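Local coordinates for protein MccF (Escherichia coli, PDB 4IIY) that confers self-immunity to microcin C7 and, as a serine peptidase of the S66 (LD-carboxypeptidase) family, probably acts by hydrolysing the processed antibiotic, at residues S207-N212 against I218-K223; V179-E184 against T339-T344; G80-K85 against Y89-I94; I46-S51 against N61-G66. The protein carries 1 engineered substitution. One frame throughout, in Å; residues are numbered along the deposited sequence.

Overall arrangement
From the N terminus, contact 4 (46-51 with 61-66) closes first, joining strand 45-49 to helix 60-72. Contact 3 (80-85 with 89-94) follows in series, inside the connection from strand 76-79 to helix 94-105; the two touch, with Ser91 OG 2.7 Å from Ser50 O. Contact 2 then closes a long loop, bringing helix 178-191 against 339-344, just after the predicted charge-relay residue His338. Nested within that loop is contact 1 (207-212 with 218-223), a surface excursion between strands 205-206 and 225-226 that reaches the ligand. Ser207 N approaches His340 O at 2.8 Å, where contacts 1 and 2 meet; contact 3 touches neither.

Contact 1: S207-N212 against I218-K223; sequences SDESIN and ILRPKK. With 1EI (5'-O-(L-alpha-glutamylsulfamoyl)inosine), chain K.
Glu209 sends CG beside its own backbone N (chi1 -69°) and continues outward, while the Arg220 chain bends sharply at chi2 (90°), and the two side chains cross at about a right angle within an irregular surface loop between the short antiparallel strands 205-206 and 225-226. The guanidinium grips the carboxylate end-on: NH1 of Arg220 bonds OE1 of Glu209 at 2.9 Å, and NH2 takes OE2 at 2.8 Å. Both oxygens are met on their syn side, yet the two planes are turned 48° apart. Glu209 OE2 also accepts the backbone N of Lys223, at 2.7 Å and almost straight, from the other face of the carboxylate. Two donors thus hold this oxygen, which should help keep the carboxylate ionised. Ile211 CD1 sits over the centre of the guanidinium, 3.4 Å from Arg220 CZ. At the loop's far end Asn212 works with both halves of its amide: OD1 receives Leu219 N from above its plane, and ND2 donates in plane to Arg220 O. Lys222 runs out straight past Ile211; its ammonium pairs with Glu174 and reaches the carbonyls of Glu209 and Ile211 through two waters. On the ligand side, Ser210 OG, hydrogen-bonded to Arg273, lies 3.1 Å from C2 of the ligand's hypoxanthine base.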
loop_
_atom_site.group_PDB
_atom_site.type_symbol
_atom_site.label_atom_id
_atom_site.label_comp_id
_atom_site.label_asym_id
_atom_site.label_seq_id
_atom_site.Cartn_x
_atom_site.Cartn_y
_atom_site.Cartn_z
ATOM N N SER B 207 -19.378 6.072 16.552
ATOM C CA SER B 207 -19.593 6.836 15.330
ATOM C C SER B 207 -18.325 6.879 14.504
ATOM O O SER B 207 -17.219 6.707 15.024
ATOM C CB SER B 207 -20.037 8.271 15.628
ATOM O OG SER B 207 -20.536 8.899 14.448
ATOM N N ASP B 208 -18.497 7.143 13.215
ATOM C CA ASP B 208 -17.373 7.359 12.321
ATOM C C ASP B 208 -17.521 8.620 11.480
ATOM O O ASP B 208 -16.737 8.831 10.562
ATOM C CB ASP B 208 -17.135 6.144 11.410
ATOM C CG ASP B 208 -18.294 5.870 10.465
ATOM O OD1 ASP B 208 -19.374 6.493 10.630
ATOM O OD2 ASP B 208 -18.139 5.003 9.565
ATOM N N GLU B 209 -18.490 9.479 11.793
ATOM C CA GLU B 209 -18.714 10.644 10.944
ATOM C C GLU B 209 -17.545 11.618 10.923
ATOM O O GLU B 209 -16.926 11.889 11.958
ATOM C CB GLU B 209 -19.979 11.382 11.368
ATOM C CG GLU B 209 -21.256 10.625 11.077
ATOM C CD GLU B 209 -22.438 11.548 11.064
ATOM O OE1 GLU B 209 -22.835 11.989 9.966
ATOM O OE2 GLU B 209 -22.933 11.863 12.156
ATOM N N SER B 210 -17.278 12.161 9.743
ATOM C CA SER B 210 -16.217 13.137 9.546
ATOM C C SER B 210 -16.764 14.550 9.693
ATOM O O SER B 210 -16.862 15.292 8.714
ATOM C CB SER B 210 -15.592 12.966 8.158
ATOM O OG SER B 210 -14.360 13.663 8.049
ATOM N N ILE B 211 -17.147 14.890 10.918
ATOM C CA ILE B 211 -17.578 16.236 11.281
ATOM C C ILE B 211 -16.961 16.579 12.625
ATOM O O ILE B 211 -16.341 15.731 13.274
ATOM C CB ILE B 211 -19.117 16.355 11.393
ATOM C CG1 ILE B 211 -19.650 15.478 12.530
ATOM C CG2 ILE B 211 -19.795 16.020 10.053
ATOM C CD1 ILE B 211 -21.110 15.760 12.882
ATOM N N ASN B 212 -17.141 17.826 13.039
ATOM C CA ASN B 212 -16.690 18.285 14.347
ATOM C C ASN B 212 -15.186 18.084 14.570
ATOM O O ASN B 212 -14.758 17.670 15.645
ATOM C CB ASN B 212 -17.488 17.597 15.460
ATOM C CG ASN B 212 -18.989 17.770 15.309
ATOM O OD1 ASN B 212 -19.457 18.686 14.625
ATOM N ND2 ASN B 212 -19.751 16.893 15.958
ATOM N N ILE B 218 -19.087 21.944 18.280
ATOM C CA ILE B 218 -19.605 21.022 17.279
ATOM C C ILE B 218 -20.523 21.753 16.307
ATOM O O ILE B 218 -21.171 22.738 16.671
ATOM C CB ILE B 218 -20.368 19.840 17.916
ATOM C CG1 ILE B 218 -21.615 20.332 18.655
ATOM C CG2 ILE B 218 -19.452 19.051 18.831
ATOM C CD1 ILE B 218 -22.480 19.214 19.188
ATOM N N LEU B 219 -20.559 21.291 15.068
ATOM C CA LEU B 219 -21.589 21.722 14.127
ATOM C C LEU B 219 -22.959 21.201 14.572
ATOM O O LEU B 219 -23.954 21.936 14.616
ATOM C CB LEU B 219 -21.276 21.196 12.731
ATOM C CG LEU B 219 -22.333 21.476 11.659
ATOM C CD1 LEU B 219 -22.475 22.977 11.433
ATOM C CD2 LEU B 219 -21.991 20.765 10.361
ATOM N N ARG B 220 -22.988 19.912 14.890
ATOM C CA ARG B 220 -24.192 19.209 15.314
ATOM C C ARG B 220 -23.705 17.865 15.838
ATOM O O ARG B 220 -22.599 17.439 15.501
ATOM C CB ARG B 220 -25.204 19.070 14.156
ATOM C CG ARG B 220 -24.652 18.498 12.853
ATOM C CD ARG B 220 -24.772 16.992 12.811
ATOM N NE ARG B 220 -24.301 16.455 11.549
ATOM C CZ ARG B 220 -24.126 15.159 11.328
ATOM N NH1 ARG B 220 -23.678 14.739 10.157
ATOM N NH2 ARG B 220 -24.394 14.290 12.294
ATOM N N PRO B 221 -24.489 17.209 16.702
ATOM C CA PRO B 221 -24.029 15.921 17.241
ATOM C C PRO B 221 -23.833 14.854 16.163
ATOM O O PRO B 221 -24.593 14.780 15.199
ATOM C CB PRO B 221 -25.156 15.521 18.196
ATOM C CG PRO B 221 -25.721 16.844 18.657
ATOM C CD PRO B 221 -25.627 17.756 17.461
ATOM N N LYS B 222 -22.775 14.056 16.320
ATOM C CA LYS B 222 -22.574 12.882 15.475
ATOM C C LYS B 222 -23.714 11.889 15.643
ATOM O O LYS B 222 -24.274 11.756 16.730
ATOM C CB LYS B 222 -21.249 12.192 15.808
ATOM C CG LYS B 222 -20.018 12.972 15.359
ATOM C CD LYS B 222 -18.726 12.232 15.708
ATOM C CE LYS B 222 -17.499 13.020 15.258
ATOM N NZ LYS B 222 -16.223 12.372 15.680
ATOM N N LYS B 223 -24.048 11.201 14.556
ATOM C CA LYS B 223 -24.892 10.012 14.617
ATOM C C LYS B 223 -24.243 9.015 15.565
ATOM O O LYS B 223 -23.031 8.757 15.484
ATOM C CB LYS B 223 -25.031 9.373 13.228
ATOM C CG LYS B 223 -25.846 10.182 12.224
ATOM C CD LYS B 223 -26.120 9.412 10.923
ATOM C CE LYS B 223 -24.862 9.198 10.096
ATOM N NZ LYS B 223 -25.167 8.489 8.808
HETATM O O6 1EI K . -9.978 17.329 8.346
HETATM C C6 1EI K . -10.401 16.318 8.948
HETATM N N1 1EI K . -11.717 16.139 9.182
HETATM C C2 1EI K . -12.185 15.059 9.830
HETATM N N3 1EI K . -11.392 14.080 10.298
HETATM C C5 1EI K . -9.464 15.286 9.428
HETATM C C4 1EI K . -10.055 14.147 10.125
HETATM N N7 1EI K . -8.131 15.084 9.415
HETATM C C8 1EI K . -7.887 13.911 10.047
HETATM N N9 1EI K . -9.038 13.362 10.463
HETATM C "C1'" 1EI K . -9.188 12.084 11.179
HETATM O "O4'" 1EI K . -8.067 11.804 12.006
HETATM C "C2'" 1EI K . -9.238 10.967 10.158
HETATM O "O2'" 1EI K . -10.591 10.709 9.782
HETATM C "C3'" 1EI K . -8.622 9.798 10.894
HETATM O "O3'" 1EI K . -9.652 8.921 11.342
HETATM C "C4'" 1EI K . -7.934 10.389 12.112
HETATM C "C5'" 1EI K . -6.468 9.985 12.190
HETATM O "O5'" 1EI K . -5.741 10.483 11.063
HETATM S SBF 1EI K . -4.365 9.878 10.755
HETATM O OAE 1EI K . -3.539 10.899 10.147
HETATM O OAF 1EI K . -3.832 9.426 12.013
HETATM N NAQ 1EI K . -4.619 8.679 9.810
HETATM C C 1EI K . -3.709 7.774 9.390
HETATM O O 1EI K . -2.521 7.718 9.686
HETATM C CA 1EI K . -4.229 6.691 8.489
HETATM N N 1EI K . -5.621 6.927 8.148
HETATM C CB 1EI K . -3.357 6.595 7.242
HETATM C CG 1EI K . -3.191 5.145 6.796
HETATM C CD 1EI K . -4.403 4.686 6.017
HETATM O OE1 1EI K . -5.470 5.326 6.125
HETATM O OE2 1EI K . -4.286 3.682 5.294
HETATM O O HOH W 1 -16.125 10.197 13.981
HETATM O O HOH W 2 -14.243 14.434 14.624
#

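Contact 2: V179-E184 against T339-T344; sequences VDITYE and THPMLT
His340 meets helix 178-191 through water: one molecule lies at the edge of its imidazole, in the ring plane, 2.9 Å from His340 ND1 and 2.7 Å from Thr182 OG1. Next comes Pro341, which follows a cis peptide bond and whose CB faces the helix. It lies alongside Ile181, both side chains pointing the same way, with CG of Pro341 3.5 Å from Ile181 CG2. That methyl is the branch placed anti to the Ile181 backbone N, whereas CG1 leads away. Pro341 CB also packs on Thr182 OG1. Met342 then supplies the direct polar link, its backbone N donating to Thr182 OG1 at 3.0 Å and 166°. This hydroxyl stands beside its own backbone N (chi1 -63°), where it faces the incoming chain. The loop so held is the one that leaves the predicted charge-relay residue His338 and leads into strand 345-347, at one edge of the six-stranded sheet within this chain; the end of the Met342 side chain leads off from the helix, and that side chain lies about 6 Å from the side chain of Glu270, the other predicted relay residue. Met342 O receives a CA-H...O contact from Thr182 CA. A second water donates to Thr182 O and to Met342 O, 2.7 Å from the latter. Thr344, last in the segment, donates its OG1 hydrogen to that same water at 2.8 Å.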
loop_
_atom_site.group_PDB
_atom_site.type_symbol
_atom_site.label_atom_id
_atom_site.label_comp_id
_atom_site.label_asym_id
_atom_site.label_seq_id
_atom_site.Cartn_x
_atom_site.Cartn_y
_atom_site.Cartn_z
ATOM N N VAL B 179 -15.290 10.972 23.757
ATOM C CA VAL B 179 -13.931 11.049 24.281
ATOM C C VAL B 179 -13.837 10.438 25.675
ATOM O O VAL B 179 -12.805 9.891 26.039
ATOM C CB VAL B 179 -13.384 12.494 24.264
ATOM C CG1 VAL B 179 -14.143 13.401 25.240
ATOM C CG2 VAL B 179 -11.895 12.511 24.565
ATOM N N ASP B 180 -14.914 10.516 26.451
ATOM C CA ASP B 180 -14.885 9.987 27.811
ATOM C C ASP B 180 -14.761 8.467 27.818
ATOM O O ASP B 180 -14.119 7.892 28.697
ATOM C CB ASP B 180 -16.116 10.458 28.589
ATOM C CG ASP B 180 -16.184 11.972 28.683
ATOM O OD1 ASP B 180 -15.150 12.581 29.031
ATOM O OD2 ASP B 180 -17.257 12.548 28.388
ATOM N N ILE B 181 -15.367 7.821 26.834
ATOM C CA ILE B 181 -15.299 6.373 26.727
ATOM C C ILE B 181 -13.895 5.937 26.280
ATOM O O ILE B 181 -13.334 4.970 26.801
ATOM C CB ILE B 181 -16.392 5.853 25.770
ATOM C CG1 ILE B 181 -17.773 6.371 26.200
ATOM C CG2 ILE B 181 -16.387 4.344 25.705
ATOM C CD1 ILE B 181 -18.140 6.070 27.645
ATOM N N THR B 182 -13.314 6.665 25.333
ATOM C CA THR B 182 -11.926 6.444 24.948
ATOM C C THR B 182 -11.005 6.570 26.163
ATOM O O THR B 182 -10.149 5.714 26.411
ATOM C CB THR B 182 -11.518 7.443 23.869
ATOM O OG1 THR B 182 -12.334 7.212 22.713
ATOM C CG2 THR B 182 -10.037 7.313 23.505
ATOM N N TYR B 183 -11.188 7.634 26.932
ATOM C CA TYR B 183 -10.341 7.853 28.081
ATOM C C TYR B 183 -10.483 6.749 29.128
ATOM O O TYR B 183 -9.491 6.298 29.698
ATOM C CB TYR B 183 -10.605 9.217 28.716
ATOM C CG TYR B 183 -9.698 9.430 29.898
ATOM C CD1 TYR B 183 -8.364 9.749 29.714
ATOM C CD2 TYR B 183 -10.160 9.262 31.201
ATOM C CE1 TYR B 183 -7.505 9.911 30.799
ATOM C CE2 TYR B 183 -9.306 9.423 32.292
ATOM C CZ TYR B 183 -7.983 9.758 32.078
ATOM O OH TYR B 183 -7.112 9.930 33.141
ATOM N N GLU B 184 -11.712 6.320 29.384
ATOM C CA GLU B 184 -11.944 5.269 30.366
ATOM C C GLU B 184 -11.169 3.996 30.030
ATOM O O GLU B 184 -10.615 3.356 30.921
ATOM C CB GLU B 184 -13.439 5.000 30.507
ATOM C CG GLU B 184 -14.162 6.073 31.306
ATOM C CD GLU B 184 -15.664 6.090 31.085
ATOM O OE1 GLU B 184 -16.233 5.042 30.711
ATOM O OE2 GLU B 184 -16.277 7.163 31.285
ATOM N N THR B 339 -12.605 4.585 14.402
ATOM C CA THR B 339 -13.924 5.011 14.879
ATOM C C THR B 339 -13.849 5.477 16.341
ATOM O O THR B 339 -12.887 5.181 17.045
ATOM C CB THR B 339 -14.969 3.895 14.715
ATOM O OG1 THR B 339 -14.566 2.746 15.474
ATOM C CG2 THR B 339 -15.094 3.486 13.249
ATOM N N HIS B 340 -14.854 6.230 16.779
ATOM C CA HIS B 340 -14.953 6.696 18.167
ATOM C C HIS B 340 -16.111 5.991 18.858
ATOM O O HIS B 340 -17.183 5.832 18.268
ATOM C CB HIS B 340 -15.187 8.209 18.222
ATOM C CG HIS B 340 -14.032 9.006 17.710
ATOM N ND1 HIS B 340 -12.961 9.367 18.501
ATOM C CD2 HIS B 340 -13.767 9.489 16.472
ATOM C CE1 HIS B 340 -12.092 10.043 17.773
ATOM N NE2 HIS B 340 -12.555 10.131 16.540
ATOM N N PRO B 341 -15.923 5.576 20.114
ATOM C CA PRO B 341 -14.704 5.687 20.923
ATOM C C PRO B 341 -13.708 4.583 20.577
ATOM O O PRO B 341 -14.031 3.640 19.853
ATOM C CB PRO B 341 -15.232 5.500 22.345
ATOM C CG PRO B 341 -16.356 4.523 22.172
ATOM C CD PRO B 341 -16.998 4.873 20.839
ATOM N N MET B 342 -12.500 4.718 21.101
ATOM C CA MET B 342 -11.427 3.788 20.806
ATOM C C MET B 342 -10.911 3.150 22.091
ATOM O O MET B 342 -10.620 3.852 23.059
ATOM C CB MET B 342 -10.290 4.543 20.122
ATOM C CG MET B 342 -9.194 3.637 19.620
ATOM S SD MET B 342 -7.698 4.551 19.194
ATOM C CE MET B 342 -6.860 3.197 18.369
ATOM N N LEU B 343 -10.809 1.826 22.093
ATOM C CA LEU B 343 -10.227 1.087 23.206
ATOM C C LEU B 343 -8.708 1.009 23.028
ATOM O O LEU B 343 -8.198 1.163 21.917
ATOM C CB LEU B 343 -10.810 -0.326 23.250
ATOM C CG LEU B 343 -12.342 -0.383 23.320
ATOM C CD1 LEU B 343 -12.849 -1.806 23.126
ATOM C CD2 LEU B 343 -12.853 0.191 24.635
ATOM N N THR B 344 -7.995 0.767 24.120
ATOM C CA THR B 344 -6.541 0.616 24.118
ATOM C C THR B 344 -6.184 -0.875 24.137
ATOM O O THR B 344 -6.712 -1.626 24.974
ATOM C CB THR B 344 -5.928 1.345 25.327
ATOM O OG1 THR B 344 -6.081 2.759 25.155
ATOM C CG2 THR B 344 -4.448 1.028 25.461
HETATM O O HOH W 3 -8.501 4.048 24.745
HETATM O O HOH W 4 -12.232 9.478 21.263
#

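Contact 3: G80-K85 against Y89-I94; sequences GKLTGK and YRSGTI
Two linked beta turns, type I from Gly80 to Thr83 and type II from Leu82 to Lys85, begin the connection between strand 76-79 and helix 94-105, and Leu82 packs from them onto Ser91 as the chain returns. Leu82 CG stands beside its backbone N (chi1 -62°), which brings CD1 to 3.6 Å from Ser91 OG, while CD2 rests 4.0 Å from Ser91 O. The serine hydroxyl is engaged with Ser50 O, so the leucine methyl adds van der Waals packing beside a polar group already bonded. Lys85 CB approaches Ser91 O, but its chain then bends away. The first turn is secured at Gly80 O, which accepts both Thr83 N and Thr83 OG1 from the same face. Just before Ser91, at the subunit interface, Arg90 forms salt bridges with Glu280 and Glu321 of the second subunit; after it, Thr93 caps the start of helix 94-105. Leu82 CD1 passes 4.4 Å from Gly92 N.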
loop_
_atom_site.group_PDB
_atom_site.type_symbol
_atom_site.label_atom_id
_atom_site.label_comp_id
_atom_site.label_asym_id
_atom_site.label_seq_id
_atom_site.Cartn_x
_atom_site.Cartn_y
_atom_site.Cartn_z
ATOM N N GLY B 80 6.976 17.364 22.044
ATOM C CA GLY B 80 8.095 16.997 21.192
ATOM C C GLY B 80 8.622 18.200 20.428
ATOM O O GLY B 80 7.900 19.166 20.191
ATOM N N LYS B 81 9.887 18.140 20.027
ATOM C CA LYS B 81 10.549 19.300 19.426
ATOM C C LYS B 81 9.988 19.748 18.065
ATOM O O LYS B 81 10.301 20.848 17.608
ATOM C CB LYS B 81 12.057 19.064 19.322
ATOM C CG LYS B 81 12.426 18.006 18.294
ATOM C CD LYS B 81 13.870 17.548 18.430
ATOM C CE LYS B 81 14.839 18.517 17.789
ATOM N NZ LYS B 81 16.079 17.805 17.356
ATOM N N LEU B 82 9.156 18.931 17.413
ATOM C CA LEU B 82 8.556 19.341 16.133
ATOM C C LEU B 82 7.154 19.936 16.292
ATOM O O LEU B 82 6.495 20.282 15.307
ATOM C CB LEU B 82 8.534 18.179 15.131
ATOM C CG LEU B 82 9.915 17.656 14.743
ATOM C CD1 LEU B 82 9.795 16.491 13.766
ATOM C CD2 LEU B 82 10.786 18.754 14.147
ATOM N N THR B 83 6.696 20.058 17.529
ATOM C CA THR B 83 5.403 20.686 17.773
ATOM C C THR B 83 5.401 22.103 17.210
ATOM O O THR B 83 6.334 22.878 17.434
ATOM C CB THR B 83 5.080 20.697 19.266
ATOM O OG1 THR B 83 5.055 19.343 19.737
ATOM C CG2 THR B 83 3.732 21.346 19.541
ATOM N N GLY B 84 4.365 22.438 16.451
ATOM C CA GLY B 84 4.255 23.773 15.889
ATOM C C GLY B 84 5.036 24.006 14.605
ATOM O O GLY B 84 5.065 25.127 14.091
ATOM N N LYS B 85 5.671 22.958 14.078
ATOM C CA LYS B 85 6.478 23.073 12.862
ATOM C C LYS B 85 5.784 22.413 11.678
ATOM O O LYS B 85 4.972 21.498 11.859
ATOM C CB LYS B 85 7.840 22.410 13.064
ATOM C CG LYS B 85 8.560 22.811 14.337
ATOM C CD LYS B 85 9.046 24.239 14.284
ATOM C CE LYS B 85 9.936 24.544 15.480
ATOM N NZ LYS B 85 10.539 25.901 15.387
ATOM N N TYR B 89 3.793 18.489 3.946
ATOM C CA TYR B 89 2.942 17.342 4.249
ATOM C C TYR B 89 3.360 16.584 5.508
ATOM O O TYR B 89 2.696 15.621 5.902
ATOM C CB TYR B 89 2.966 16.365 3.070
ATOM C CG TYR B 89 4.321 15.716 2.817
ATOM C CD1 TYR B 89 4.612 14.441 3.298
ATOM C CD2 TYR B 89 5.303 16.377 2.095
ATOM C CE1 TYR B 89 5.852 13.846 3.063
ATOM C CE2 TYR B 89 6.540 15.795 1.856
ATOM C CZ TYR B 89 6.810 14.525 2.334
ATOM O OH TYR B 89 8.039 13.944 2.087
ATOM N N ARG B 90 4.462 16.999 6.123
ATOM C CA ARG B 90 5.017 16.283 7.270
ATOM C C ARG B 90 5.552 17.294 8.282
ATOM O O ARG B 90 5.608 18.497 7.993
ATOM C CB ARG B 90 6.123 15.326 6.814
ATOM C CG ARG B 90 7.253 16.026 6.089
ATOM C CD ARG B 90 8.275 15.057 5.503
ATOM N NE ARG B 90 9.433 15.793 5.007
ATOM C CZ ARG B 90 10.554 15.234 4.570
ATOM N NH1 ARG B 90 10.679 13.916 4.508
ATOM N NH2 ARG B 90 11.565 16.010 4.188
ATOM N N SER B 91 5.941 16.824 9.460
ATOM C CA SER B 91 6.403 17.707 10.527
ATOM C C SER B 91 7.866 18.113 10.387
ATOM O O SER B 91 8.290 19.098 11.002
ATOM C CB SER B 91 6.239 17.002 11.855
ATOM O OG SER B 91 6.887 15.747 11.771
ATOM N N GLY B 92 8.638 17.366 9.599
ATOM C CA GLY B 92 10.055 17.644 9.441
ATOM C C GLY B 92 10.702 16.560 8.607
ATOM O O GLY B 92 10.010 15.647 8.125
ATOM N N THR B 93 12.015 16.644 8.425
ATOM C CA THR B 93 12.721 15.634 7.645
ATOM C C THR B 93 12.647 14.282 8.355
ATOM O O THR B 93 12.309 14.198 9.529
ATOM C CB THR B 93 14.200 15.992 7.447
ATOM O OG1 THR B 93 14.851 15.962 8.721
ATOM C CG2 THR B 93 14.358 17.374 6.802
ATOM N N ILE B 94 12.980 13.219 7.635
ATOM C CA ILE B 94 13.062 11.893 8.234
ATOM C C ILE B 94 13.915 11.905 9.510
ATOM O O ILE B 94 13.489 11.433 10.573
ATOM C CB ILE B 94 13.607 10.873 7.210
ATOM C CG1 ILE B 94 12.627 10.744 6.046
ATOM C CG2 ILE B 94 13.852 9.523 7.881
ATOM C CD1 ILE B 94 13.163 9.925 4.887
#

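Contact 4: I46-S51 against N61-G66; sequences IGFFSS and NRFFRG
Aromatic packing carries the contact: the rings of Phe48 and Phe63 meet at their outer CE1 and CZ atoms, with CE1 of Phe48 3.7 Å from CE1 of Phe63. Their centroids lie 5.5 Å apart and their planes are inclined at 79°. Seen from Phe63, the approach comes at the ring edge, close to its plane; relative to Phe48 it is oblique. The Phe63 ring swings anti to its backbone N (chi1 168°), carrying it from the helix toward the strand across an 11.2 Å separation of the two CA atoms. Further apolar cover comes from Leu168, which touches both rings, and from Leu77, which packs on Phe48. Backbone hydrogen bonding fixes the two supports independently: strand 45-49 pairs with neighbouring strands at Val78 and Cys112, and the helix is held internally, for example by Gly66 N to Arg62 O. Packing of a parallel strand against a helix of the connection to its neighbour at the sheet edge is typical of the beta-alpha-beta crossover, here strand 45-49, helix 60-72 and strand 76-79.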
loop_
_atom_site.group_PDB
_atom_site.type_symbol
_atom_site.label_atom_id
_atom_site.label_comp_id
_atom_site.label_asym_id
_atom_site.label_seq_id
_atom_site.Cartn_x
_atom_site.Cartn_y
_atom_site.Cartn_z
ATOM N N ILE B 46 3.438 12.597 30.155
ATOM C CA ILE B 46 3.260 12.047 28.818
ATOM C C ILE B 46 3.985 12.963 27.846
ATOM O O ILE B 46 3.759 14.173 27.863
ATOM C CB ILE B 46 1.761 12.010 28.446
ATOM C CG1 ILE B 46 0.981 11.097 29.408
ATOM C CG2 ILE B 46 1.584 11.572 26.994
ATOM C CD1 ILE B 46 -0.537 11.152 29.248
ATOM N N GLY B 47 4.863 12.408 27.013
ATOM C CA GLY B 47 5.489 13.185 25.955
ATOM C C GLY B 47 4.827 12.871 24.632
ATOM O O GLY B 47 4.425 11.731 24.421
ATOM N N PHE B 48 4.700 13.857 23.751
ATOM C CA PHE B 48 4.068 13.599 22.463
ATOM C C PHE B 48 4.948 13.976 21.279
ATOM O O PHE B 48 5.771 14.902 21.361
ATOM C CB PHE B 48 2.661 14.213 22.382
ATOM C CG PHE B 48 2.590 15.701 22.633
ATOM C CD1 PHE B 48 2.901 16.602 21.632
ATOM C CD2 PHE B 48 2.155 16.196 23.859
ATOM C CE1 PHE B 48 2.781 17.973 21.838
ATOM C CE2 PHE B 48 2.042 17.571 24.075
ATOM C CZ PHE B 48 2.363 18.457 23.067
ATOM N N PHE B 49 4.783 13.233 20.184
ATOM C CA PHE B 49 5.625 13.388 19.001
ATOM C C PHE B 49 4.777 13.347 17.734
ATOM O O PHE B 49 3.696 12.748 17.724
ATOM C CB PHE B 49 6.682 12.275 18.950
ATOM C CG PHE B 49 6.103 10.907 18.722
ATOM C CD1 PHE B 49 6.067 10.361 17.452
ATOM C CD2 PHE B 49 5.551 10.188 19.765
ATOM C CE1 PHE B 49 5.507 9.116 17.238
ATOM C CE2 PHE B 49 5.003 8.944 19.559
ATOM C CZ PHE B 49 4.971 8.409 18.288
ATOM N N SER B 50 5.276 13.973 16.672
ATOM C CA SER B 50 4.602 14.010 15.375
ATOM C C SER B 50 5.478 13.324 14.323
ATOM O O SER B 50 6.332 13.952 13.685
ATOM C CB SER B 50 4.312 15.457 14.975
ATOM O OG SER B 50 3.522 16.122 15.958
ATOM N N SER B 51 5.263 12.025 14.147
ATOM C CA SER B 51 6.107 11.238 13.250
ATOM C C SER B 51 5.691 11.331 11.785
ATOM O O SER B 51 6.381 10.793 10.913
ATOM C CB SER B 51 6.168 9.769 13.680
ATOM O OG SER B 51 4.886 9.148 13.677
ATOM N N ASN B 61 -6.715 23.712 16.836
ATOM C CA ASN B 61 -7.787 23.827 17.821
ATOM C C ASN B 61 -8.051 22.483 18.494
ATOM O O ASN B 61 -8.178 22.404 19.714
ATOM C CB ASN B 61 -9.061 24.389 17.188
ATOM C CG ASN B 61 -8.825 25.723 16.505
ATOM O OD1 ASN B 61 -8.058 26.571 16.981
ATOM N ND2 ASN B 61 -9.476 25.914 15.366
ATOM N N ARG B 62 -8.115 21.424 17.695
ATOM C CA ARG B 62 -8.338 20.095 18.242
ATOM C C ARG B 62 -7.157 19.670 19.121
ATOM O O ARG B 62 -7.338 19.040 20.170
ATOM C CB ARG B 62 -8.574 19.078 17.121
ATOM C CG ARG B 62 -9.041 17.716 17.639
ATOM C CD ARG B 62 -9.409 16.794 16.514
ATOM N NE ARG B 62 -9.968 15.504 16.919
ATOM C CZ ARG B 62 -11.244 15.149 16.778
ATOM N NH1 ARG B 62 -12.158 16.007 16.330
ATOM N NH2 ARG B 62 -11.613 13.915 17.089
ATOM N N PHE B 63 -5.947 20.005 18.685
ATOM C CA PHE B 63 -4.735 19.756 19.470
ATOM C C PHE B 63 -4.842 20.415 20.851
ATOM O O PHE B 63 -4.628 19.772 21.881
ATOM C CB PHE B 63 -3.521 20.265 18.676
ATOM C CG PHE B 63 -2.229 20.346 19.459
ATOM C CD1 PHE B 63 -1.733 19.262 20.166
ATOM C CD2 PHE B 63 -1.477 21.519 19.436
ATOM C CE1 PHE B 63 -0.535 19.357 20.866
ATOM C CE2 PHE B 63 -0.273 21.612 20.128
ATOM C CZ PHE B 63 0.191 20.529 20.843
ATOM N N PHE B 64 -5.197 21.697 20.887
ATOM C CA PHE B 64 -5.337 22.398 22.166
ATOM C C PHE B 64 -6.429 21.780 23.044
ATOM O O PHE B 64 -6.278 21.696 24.261
ATOM C CB PHE B 64 -5.619 23.890 21.954
ATOM C CG PHE B 64 -4.395 24.709 21.616
ATOM C CD1 PHE B 64 -3.140 24.126 21.521
ATOM C CD2 PHE B 64 -4.507 26.074 21.401
ATOM C CE1 PHE B 64 -2.021 24.894 21.214
ATOM C CE2 PHE B 64 -3.396 26.842 21.095
ATOM C CZ PHE B 64 -2.154 26.250 21.005
ATOM N N ARG B 65 -7.531 21.347 22.438
ATOM C CA ARG B 65 -8.575 20.679 23.212
ATOM C C ARG B 65 -8.061 19.362 23.825
ATOM O O ARG B 65 -8.360 19.052 24.975
ATOM C CB ARG B 65 -9.831 20.451 22.361
ATOM C CG ARG B 65 -10.976 19.780 23.113
ATOM C CD ARG B 65 -12.291 19.834 22.333
ATOM N NE ARG B 65 -12.144 19.328 20.973
ATOM C CZ ARG B 65 -12.200 20.076 19.871
ATOM N NH1 ARG B 65 -12.399 21.395 19.947
ATOM N NH2 ARG B 65 -12.039 19.497 18.688
ATOM N N GLY B 66 -7.294 18.588 23.062
ATOM C CA GLY B 66 -6.733 17.342 23.575
ATOM C C GLY B 66 -5.717 17.559 24.688
ATOM O O GLY B 66 -5.706 16.822 25.682
#